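Side-chain contacts in beta-glucosidase (PDB 5M6G), which probably hydrolyses terminal, non-reducing beta-D-glucosyl residues of its substrates, releasing beta-D-glucose: residues His132-Val137 with Glu167-Thr172; Asp106-Tyr111 with Gly173-Phe178; Leu393-Val396 with Glu400-Glu403. One frame throughout, in Å; residues are numbered along the deposited sequence.

The three contacts form a chain of neighbours in which metals and side chains tie secondary-structure elements together. Contact 1 lies centrally, with its centre about 10 Å from those of both contact 2 and contact 3, whereas the centres of contacts 2 and 3 are about 19 Å apart. Contacts 1 and 3 share one magnesium ion: Glu167 OE1 and His401 NE2 sit 2.9 Å apart as two of its ligands, and Glu168 OE2 accepts a hydrogen bond from His401 ND1, 2.7 Å long. Contacts 1 and 2 meet by packing, as between His134 CE1 and Ile174 CD1, 4.0 Å apart. Contact 2 runs on to the sorbitol pocket at Phe178, while the His134 side chain stays about 12 Å from that ligand.

Contact 1 of 3, residues His132-Val137 with Glu167-Thr172; sequences HGHNNV and EEVAAT. With MG (magnesium ion), chain E.
The His134 imidazole is gripped on both faces and along one edge. Val169 CG2 lies over one face, 3.7 Å from the ring centroid and 20° off the normal, a CH-pi contact displaced toward the rim, while Val137 CG2 from its own segment covers the middle of the opposite face. At the edge, NE2 donates to Thr172 OG1 over 3.1 Å, with the acceptor almost in the ring plane and an N-H...O angle of 152°. Beside it, His134 CD2 is 3.3 Å from Glu168 O, a buried carbonyl that has no hydrogen-bond donor in the model. The ring reaches helix 155-170 because CG is anti to the backbone N (chi1 -161°). In the (beta/alpha) barrel domain of this family 3 glycosidase, that helix belongs to the crossover from strand 125-128 to the parallel strand 176-177, and His134 stands in the loop after the first of these strands, at the centre of an inverse gamma turn. Thr172 OG1 is itself oriented by its donation to Val169 O at 2.7 Å; the same carbonyl takes Thr172 N, so two donors of one residue hold it. A water joins His134 N to Glu168 OE1, and the other oxygen of that carboxylate, OE2, accepts from Thr141 OG1 and Gly397 N besides His401. One residue earlier, Glu167 turns to the magnesium ion and binds it through OE1 at 1.9 Å.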
loop_
_atom_site.group_PDB
_atom_site.type_symbol
_atom_site.label_atom_id
_atom_site.label_comp_id
_atom_site.label_asym_id
_atom_site.label_seq_id
_atom_site.Cartn_x
_atom_site.Cartn_y
_atom_site.Cartn_z
ATOM N N HIS A 132 -3.440 -1.971 -2.829
ATOM C CA HIS A 132 -4.070 -3.283 -2.666
ATOM C C HIS A 132 -5.111 -3.390 -3.784
ATOM O O HIS A 132 -6.322 -3.454 -3.577
ATOM C CB HIS A 132 -4.655 -3.531 -1.268
ATOM C CG HIS A 132 -5.719 -2.562 -0.827
ATOM N ND1 HIS A 132 -6.788 -2.950 -0.043
ATOM C CD2 HIS A 132 -5.856 -1.228 -1.011
ATOM C CE1 HIS A 132 -7.535 -1.897 0.237
ATOM N NE2 HIS A 132 -6.998 -0.841 -0.350
ATOM N N GLY A 133 -4.594 -3.441 -5.010
ATOM C CA GLY A 133 -5.390 -3.185 -6.191
ATOM C C GLY A 133 -5.303 -1.722 -6.578
ATOM O O GLY A 133 -4.619 -0.916 -5.941
ATOM N N HIS A 134 -6.006 -1.375 -7.662
ATOM C CA HIS A 134 -6.102 0.012 -8.128
ATOM C C HIS A 134 -7.167 0.729 -7.288
ATOM O O HIS A 134 -8.256 1.077 -7.749
ATOM C CB HIS A 134 -6.412 0.027 -9.622
ATOM C CG HIS A 134 -6.110 1.325 -10.302
ATOM N ND1 HIS A 134 -5.706 2.446 -9.615
ATOM C CD2 HIS A 134 -6.170 1.681 -11.607
ATOM C CE1 HIS A 134 -5.511 3.436 -10.471
ATOM N NE2 HIS A 134 -5.788 2.998 -11.687
ATOM N N ASN A 135 -6.823 0.957 -6.011
ATOM C CA ASN A 135 -7.819 1.192 -4.966
ATOM C C ASN A 135 -8.503 2.556 -5.020
ATOM O O ASN A 135 -9.516 2.731 -4.339
ATOM C CB ASN A 135 -7.186 1.001 -3.585
ATOM C CG ASN A 135 -5.809 1.653 -3.471
ATOM O OD1 ASN A 135 -4.790 0.986 -3.622
ATOM N ND2 ASN A 135 -5.780 2.955 -3.204
ATOM N N ASN A 136 -7.990 3.528 -5.768
ATOM C CA ASN A 136 -8.744 4.768 -5.936
ATOM C C ASN A 136 -9.896 4.635 -6.924
ATOM O O ASN A 136 -10.751 5.524 -6.978
ATOM C CB ASN A 136 -7.825 5.899 -6.416
ATOM C CG ASN A 136 -6.885 6.369 -5.343
ATOM O OD1 ASN A 136 -7.306 6.748 -4.239
ATOM N ND2 ASN A 136 -5.592 6.329 -5.643
ATOM N N VAL A 137 -9.935 3.568 -7.710
ATOM C CA VAL A 137 -10.858 3.456 -8.837
ATOM C C VAL A 137 -12.083 2.657 -8.397
ATOM O O VAL A 137 -11.968 1.512 -7.945
ATOM C CB VAL A 137 -10.185 2.800 -10.050
ATOM C CG1 VAL A 137 -11.216 2.556 -11.136
ATOM C CG2 VAL A 137 -9.036 3.683 -10.583
ATOM N N GLU A 167 -2.350 -4.798 -14.414
ATOM C CA GLU A 167 -3.299 -4.765 -15.522
ATOM C C GLU A 167 -4.377 -3.720 -15.297
ATOM O O GLU A 167 -4.721 -2.969 -16.221
ATOM C CB GLU A 167 -3.936 -6.133 -15.724
ATOM C CG GLU A 167 -3.112 -7.084 -16.547
ATOM C CD GLU A 167 -3.868 -8.358 -16.825
ATOM O OE1 GLU A 167 -4.544 -8.853 -15.896
ATOM O OE2 GLU A 167 -3.812 -8.845 -17.969
ATOM N N GLU A 168 -4.926 -3.651 -14.075
ATOM C CA GLU A 168 -6.029 -2.725 -13.840
ATOM C C GLU A 168 -5.543 -1.284 -13.829
ATOM O O GLU A 168 -6.289 -0.376 -14.220
ATOM C CB GLU A 168 -6.758 -3.092 -12.539
ATOM C CG GLU A 168 -7.297 -4.509 -12.603
ATOM C CD GLU A 168 -8.402 -4.793 -11.597
ATOM O OE1 GLU A 168 -8.869 -3.858 -10.914
ATOM O OE2 GLU A 168 -8.806 -5.962 -11.510
ATOM N N VAL A 169 -4.296 -1.065 -13.410
ATOM C CA VAL A 169 -3.710 0.272 -13.450
ATOM C C VAL A 169 -3.403 0.662 -14.890
ATOM O O VAL A 169 -3.726 1.769 -15.333
ATOM C CB VAL A 169 -2.457 0.330 -12.550
ATOM C CG1 VAL A 169 -1.673 1.639 -12.772
ATOM C CG2 VAL A 169 -2.861 0.178 -11.093
ATOM N N ALA A 170 -2.795 -0.249 -15.648
ATOM C CA ALA A 170 -2.422 0.070 -17.023
ATOM C C ALA A 170 -3.648 0.336 -17.885
ATOM O O ALA A 170 -3.564 1.088 -18.865
ATOM C CB ALA A 170 -1.580 -1.061 -17.617
ATOM N N ALA A 171 -4.792 -0.258 -17.525
ATOM C CA ALA A 171 -6.048 0.021 -18.213
ATOM C C ALA A 171 -6.415 1.494 -18.126
ATOM O O ALA A 171 -7.060 2.026 -19.036
ATOM C CB ALA A 171 -7.172 -0.829 -17.618
ATOM N N THR A 172 -6.015 2.166 -17.052
ATOM C CA THR A 172 -6.272 3.586 -16.896
ATOM C C THR A 172 -5.121 4.439 -17.409
ATOM O O THR A 172 -5.176 5.667 -17.289
ATOM C CB THR A 172 -6.552 3.928 -15.421
ATOM O OG1 THR A 172 -5.370 3.740 -14.632
ATOM C CG2 THR A 172 -7.670 3.047 -14.853
HETATM MG MG MG E . -5.468 -10.525 -15.520
HETATM O O HOH W 1 -7.305 -3.589 -8.745
HETATM O O HOH W 2 -4.154 -11.737 -16.968
HETATM O O HOH W 3 -6.945 -10.562 -16.771
HETATM O O HOH W 4 -5.835 -12.410 -14.622
HETATM O O HOH W 5 -3.768 -10.837 -14.110
#

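Contact 2 of 3, residues Asp106-Tyr111 with Gly173-Phe178; sequences DMYDSY and GIDWSF. With MG (magnesium ion), chain F; SOR (sorbitol), chain L.
Tyr108 OH is held by several groups at once: it donates to Asp175 OD2 over 2.7 Å, accepts from a magnesium-bound water at the same distance, and receives a weak bond from Gln112 NE2. The bond to Asp175 uses the syn lone pair of OD2, with the ring and carboxylate planes 67° apart. Asp175 divides its work, since OD1 binds the magnesium ion that Gly173 O also binds at 2.0 Å. A chi1 of 178°, which turns CG away from the backbone N, lays the Tyr108 ring flat over the Gly173-Ile174 peptide. Gly173 CA sits 3.9 Å from the ring centroid, 14° off its normal, and Gly173 O is 3.2 Å above the same face near the rim, its electrons perhaps drawn off by the metal. Glycine suits this spot doubly: its phi is positive, and a CB would collide with Tyr108 CD2. A valine in place of Tyr108 would probably leave Asp175 OD2 and the metal-bound water without their hydroxyl partner and uncover the Gly173-Ile174 peptide. The contact thus fastens helix 101-116 to the turn that leads from helix 155-170 into strand 176-177, where Asp175 also bonds to Tyr126 of the adjacent parallel strand 125-128.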
loop_
_atom_site.group_PDB
_atom_site.type_symbol
_atom_site.label_atom_id
_atom_site.label_comp_id
_atom_site.label_asym_id
_atom_site.label_seq_id
_atom_site.Cartn_x
_atom_site.Cartn_y
_atom_site.Cartn_z
ATOM N N ASP A 106 -9.491 8.476 -19.510
ATOM C CA ASP A 106 -9.673 9.762 -20.178
ATOM C C ASP A 106 -8.826 10.845 -19.521
ATOM O O ASP A 106 -8.170 11.639 -20.205
ATOM C CB ASP A 106 -11.147 10.164 -20.158
ATOM C CG ASP A 106 -11.998 9.293 -21.039
ATOM O OD1 ASP A 106 -11.434 8.540 -21.866
ATOM O OD2 ASP A 106 -13.239 9.363 -20.899
ATOM N N MET A 107 -8.845 10.901 -18.187
ATOM C CA MET A 107 -8.060 11.903 -17.480
ATOM C C MET A 107 -6.578 11.753 -17.799
ATOM O O MET A 107 -5.894 12.736 -18.111
ATOM C CB MET A 107 -8.291 11.781 -15.974
ATOM C CG MET A 107 -7.508 12.809 -15.141
ATOM S SD MET A 107 -7.730 12.477 -13.385
ATOM C CE MET A 107 -6.759 10.987 -13.195
ATOM N N TYR A 108 -6.074 10.519 -17.731
ATOM C CA TYR A 108 -4.674 10.258 -18.046
ATOM C C TYR A 108 -4.326 10.725 -19.457
ATOM O O TYR A 108 -3.345 11.447 -19.658
ATOM C CB TYR A 108 -4.372 8.768 -17.882
ATOM C CG TYR A 108 -2.948 8.438 -18.248
ATOM C CD1 TYR A 108 -1.940 8.467 -17.288
ATOM C CD2 TYR A 108 -2.599 8.148 -19.565
ATOM C CE1 TYR A 108 -0.621 8.186 -17.633
ATOM C CE2 TYR A 108 -1.302 7.882 -19.915
ATOM C CZ TYR A 108 -0.316 7.896 -18.948
ATOM O OH TYR A 108 0.976 7.620 -19.308
ATOM N N ASP A 109 -5.119 10.309 -20.455
ATOM C CA ASP A 109 -4.836 10.689 -21.837
ATOM C C ASP A 109 -4.881 12.194 -22.029
ATOM O O ASP A 109 -4.152 12.737 -22.871
ATOM C CB ASP A 109 -5.832 10.021 -22.786
ATOM C CG ASP A 109 -5.569 8.548 -22.960
ATOM O OD1 ASP A 109 -4.521 8.073 -22.479
ATOM O OD2 ASP A 109 -6.402 7.868 -23.590
ATOM N N SER A 110 -5.738 12.882 -21.277
ATOM C CA SER A 110 -5.809 14.335 -21.382
ATOM C C SER A 110 -4.497 14.975 -20.933
ATOM O O SER A 110 -3.957 15.863 -21.608
ATOM C CB SER A 110 -6.985 14.845 -20.553
ATOM O OG SER A 110 -7.036 16.253 -20.549
ATOM N N TYR A 111 -3.958 14.528 -19.797
ATOM C CA TYR A 111 -2.657 15.038 -19.366
ATOM C C TYR A 111 -1.577 14.704 -20.385
ATOM O O TYR A 111 -0.740 15.553 -20.724
ATOM C CB TYR A 111 -2.299 14.463 -17.998
ATOM C CG TYR A 111 -2.888 15.229 -16.838
ATOM C CD1 TYR A 111 -2.296 16.400 -16.396
ATOM C CD2 TYR A 111 -4.039 14.772 -16.175
ATOM C CE1 TYR A 111 -2.811 17.113 -15.335
ATOM C CE2 TYR A 111 -4.565 15.486 -15.103
ATOM C CZ TYR A 111 -3.946 16.658 -14.693
ATOM O OH TYR A 111 -4.429 17.389 -13.630
ATOM N N GLY A 173 -4.078 3.825 -17.969
ATOM C CA GLY A 173 -2.936 4.549 -18.486
ATOM C C GLY A 173 -1.840 4.796 -17.466
ATOM O O GLY A 173 -0.667 4.876 -17.839
ATOM N N ILE A 174 -2.204 4.903 -16.186
ATOM C CA ILE A 174 -1.244 5.243 -15.144
ATOM C C ILE A 174 -0.079 4.263 -15.174
ATOM O O ILE A 174 -0.259 3.054 -15.369
ATOM C CB ILE A 174 -1.966 5.269 -13.784
ATOM C CG1 ILE A 174 -2.996 6.407 -13.782
ATOM C CG2 ILE A 174 -0.964 5.395 -12.631
ATOM C CD1 ILE A 174 -3.897 6.461 -12.539
ATOM N N ASP A 175 1.133 4.795 -15.013
ATOM C CA ASP A 175 2.357 4.082 -15.330
ATOM C C ASP A 175 3.084 3.543 -14.121
ATOM O O ASP A 175 4.063 2.818 -14.292
ATOM C CB ASP A 175 3.312 5.021 -16.075
ATOM C CG ASP A 175 2.623 5.730 -17.198
ATOM O OD1 ASP A 175 2.265 5.026 -18.163
ATOM O OD2 ASP A 175 2.394 6.951 -17.088
ATOM N N TRP A 176 2.635 3.882 -12.920
ATOM C CA TRP A 176 3.525 3.886 -11.764
ATOM C C TRP A 176 2.671 3.822 -10.513
ATOM O O TRP A 176 1.834 4.704 -10.299
ATOM C CB TRP A 176 4.381 5.166 -11.810
ATOM C CG TRP A 176 5.359 5.411 -10.694
ATOM C CD1 TRP A 176 5.740 4.554 -9.688
ATOM C CD2 TRP A 176 6.083 6.633 -10.478
ATOM N NE1 TRP A 176 6.672 5.177 -8.868
ATOM C CE2 TRP A 176 6.888 6.453 -9.329
ATOM C CE3 TRP A 176 6.126 7.865 -11.153
ATOM C CZ2 TRP A 176 7.733 7.458 -8.845
ATOM C CZ3 TRP A 176 6.966 8.863 -10.673
ATOM C CH2 TRP A 176 7.761 8.652 -9.530
ATOM N N SER A 177 2.845 2.769 -9.716
ATOM C CA SER A 177 2.165 2.649 -8.435
ATOM C C SER A 177 3.157 2.856 -7.304
ATOM O O SER A 177 4.298 2.392 -7.375
ATOM C CB SER A 177 1.493 1.285 -8.264
ATOM O OG SER A 177 0.882 1.201 -6.984
ATOM N N PHE A 178 2.711 3.551 -6.257
ATOM C CA PHE A 178 3.512 3.742 -5.047
ATOM C C PHE A 178 3.321 2.514 -4.155
ATOM O O PHE A 178 2.697 2.556 -3.096
ATOM C CB PHE A 178 3.116 5.038 -4.353
ATOM C CG PHE A 178 3.158 6.259 -5.268
ATOM C CD1 PHE A 178 4.243 6.488 -6.100
ATOM C CD2 PHE A 178 2.104 7.166 -5.291
ATOM C CE1 PHE A 178 4.280 7.610 -6.938
ATOM C CE2 PHE A 178 2.130 8.283 -6.117
ATOM C CZ PHE A 178 3.219 8.506 -6.950
HETATM MG MG MG F . 0.668 3.844 -18.998
HETATM C C1 SOR L . 2.856 7.102 0.830
HETATM C C2 SOR L . 1.876 7.499 -0.261
HETATM C C3 SOR L . 1.527 8.975 -0.097
HETATM C C4 SOR L . 0.297 9.343 -0.922
HETATM C C5 SOR L . -0.424 10.589 -0.398
HETATM C C6 SOR L . -1.802 10.650 -1.051
HETATM O O1 SOR L . 2.797 5.717 1.069
HETATM O O2 SOR L . 2.458 7.271 -1.532
HETATM O O3 SOR L . 2.628 9.738 -0.517
HETATM O O4 SOR L . 0.670 9.545 -2.270
HETATM O O5 SOR L . -0.549 10.578 1.019
HETATM O O6 SOR L . -2.652 11.519 -0.333
HETATM O O HOH W 6 1.001 5.291 -20.601
HETATM O O HOH W 7 0.648 2.093 -17.770
HETATM O O HOH W 8 2.050 2.923 -20.144
HETATM O O HOH W 9 -0.640 2.928 -20.261
#

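Contact 3 of 3, residues Leu393-Val396 with Glu400-Glu403; sequences LPTV and EHRE. With MG (magnesium ion), chain E.
Thr395 and His401 meet where a 3-10 turn, residues 393-395, approaches the first turns of helix 399-412, the helix that leads into strand 414-418 of the mixed sheet. The link between them is van der Waals in kind. Thr395 CB comes to 3.7 Å from His401 CE1, and Thr395 OG1 is 3.9 Å from the same carbon, so the threonine side chain leans against the ring corner that lies between the two nitrogens. Among the polar atoms, closeness does not amount to bonding. Thr395 O is 3.2 Å from His401 ND1, yet the angle is poor and each atom is served elsewhere: ND1 has Glu168 as its partner and Thr395 O accepts from Ser398 OG. Thr395 OG1 likewise has its own partner, Leu392 O, and the backbone bond from Val396 N to Leu393 O, 3.1 Å long, closes the turn that presents the threonine. Metal binding is the third kind of interaction. His401 NE2 binds the magnesium ion at 2.2 Å, and four waters with Glu167 OE1 complete six ligands. With CG anti to the carbonyl carbon (chi1 -71°) the ring is carried off the helix, and a chi2 of -179° turns NE2 to the metal and ND1 to Glu168. Held at both nitrogens, the imidazole is likely to have little liberty to rotate. Opposite NE2 across the ion stands a water, and a second coordinated water lies in the ring plane, at the edge, 3.1 Å from His401 CD2.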
loop_
_atom_site.group_PDB
_atom_site.type_symbol
_atom_site.label_atom_id
_atom_site.label_comp_id
_atom_site.label_asym_id
_atom_site.label_seq_id
_atom_site.Cartn_x
_atom_site.Cartn_y
_atom_site.Cartn_z
ATOM N N LEU A 393 -9.253 -2.399 -20.068
ATOM C CA LEU A 393 -10.367 -1.985 -19.221
ATOM C C LEU A 393 -11.301 -3.131 -18.839
ATOM O O LEU A 393 -11.809 -3.116 -17.701
ATOM C CB LEU A 393 -11.145 -0.852 -19.906
ATOM C CG LEU A 393 -10.470 0.524 -19.884
ATOM C CD1 LEU A 393 -11.140 1.498 -20.853
ATOM C CD2 LEU A 393 -10.437 1.092 -18.463
ATOM N N PRO A 394 -11.569 -4.132 -19.689
ATOM C CA PRO A 394 -12.428 -5.244 -19.233
ATOM C C PRO A 394 -11.834 -6.060 -18.095
ATOM O O PRO A 394 -12.581 -6.800 -17.437
ATOM C CB PRO A 394 -12.607 -6.096 -20.499
ATOM C CG PRO A 394 -12.411 -5.145 -21.618
ATOM C CD PRO A 394 -11.327 -4.212 -21.141
ATOM N N THR A 395 -10.528 -5.961 -17.827
ATOM C CA THR A 395 -9.975 -6.718 -16.709
ATOM C C THR A 395 -10.285 -6.085 -15.368
ATOM O O THR A 395 -10.113 -6.747 -14.342
ATOM C CB THR A 395 -8.451 -6.878 -16.824
ATOM O OG1 THR A 395 -7.806 -5.631 -16.533
ATOM C CG2 THR A 395 -8.057 -7.342 -18.218
ATOM N N VAL A 396 -10.717 -4.823 -15.353
ATOM C CA VAL A 396 -10.848 -4.071 -14.107
ATOM C C VAL A 396 -12.036 -4.615 -13.323
ATOM O O VAL A 396 -13.186 -4.521 -13.766
ATOM C CB VAL A 396 -11.008 -2.569 -14.383
ATOM C CG1 VAL A 396 -11.222 -1.813 -13.063
ATOM C CG2 VAL A 396 -9.787 -2.017 -15.142
ATOM N N GLU A 400 -11.922 -13.042 -12.971
ATOM C CA GLU A 400 -10.660 -13.741 -12.725
ATOM C C GLU A 400 -9.826 -13.024 -11.669
ATOM O O GLU A 400 -9.191 -13.668 -10.826
ATOM C CB GLU A 400 -9.855 -13.889 -14.018
ATOM C CG GLU A 400 -10.606 -14.466 -15.200
ATOM C CD GLU A 400 -11.254 -13.410 -16.074
ATOM O OE1 GLU A 400 -10.649 -13.043 -17.113
ATOM O OE2 GLU A 400 -12.372 -12.950 -15.758
ATOM N N HIS A 401 -9.818 -11.692 -11.692
ATOM C CA HIS A 401 -9.082 -10.955 -10.674
ATOM C C HIS A 401 -9.745 -11.061 -9.306
ATOM O O HIS A 401 -9.056 -11.126 -8.276
ATOM C CB HIS A 401 -8.944 -9.510 -11.113
ATOM C CG HIS A 401 -7.990 -9.338 -12.247
ATOM N ND1 HIS A 401 -7.687 -8.111 -12.794
ATOM C CD2 HIS A 401 -7.277 -10.253 -12.948
ATOM C CE1 HIS A 401 -6.821 -8.276 -13.779
ATOM N NE2 HIS A 401 -6.544 -9.564 -13.882
ATOM N N ARG A 402 -11.078 -11.073 -9.266
ATOM C CA ARG A 402 -11.752 -11.248 -7.988
ATOM C C ARG A 402 -11.541 -12.652 -7.436
ATOM O O ARG A 402 -11.481 -12.830 -6.215
ATOM C CB ARG A 402 -13.239 -10.922 -8.129
ATOM C CG ARG A 402 -13.471 -9.446 -8.394
ATOM C CD ARG A 402 -14.936 -9.083 -8.346
ATOM N NE ARG A 402 -15.147 -7.718 -8.820
ATOM C CZ ARG A 402 -15.125 -6.639 -8.045
ATOM N NH1 ARG A 402 -14.900 -6.759 -6.744
ATOM N NH2 ARG A 402 -15.337 -5.438 -8.571
ATOM N N GLU A 403 -11.399 -13.652 -8.309
ATOM C CA GLU A 403 -11.089 -15.001 -7.845
ATOM C C GLU A 403 -9.703 -15.054 -7.213
ATOM O O GLU A 403 -9.495 -15.728 -6.192
ATOM C CB GLU A 403 -11.189 -15.992 -9.011
ATOM C CG GLU A 403 -10.888 -17.445 -8.657
ATOM C CD GLU A 403 -11.718 -17.955 -7.478
ATOM O OE1 GLU A 403 -12.879 -17.524 -7.303
ATOM O OE2 GLU A 403 -11.213 -18.784 -6.684
HETATM MG MG MG E . -5.468 -10.525 -15.520
HETATM O O HOH W 3 -6.945 -10.562 -16.771
HETATM O O HOH W 4 -5.835 -12.410 -14.622
HETATM O O HOH W 5 -3.768 -10.837 -14.110
HETATM O O HOH W 2 -4.154 -11.737 -16.968
#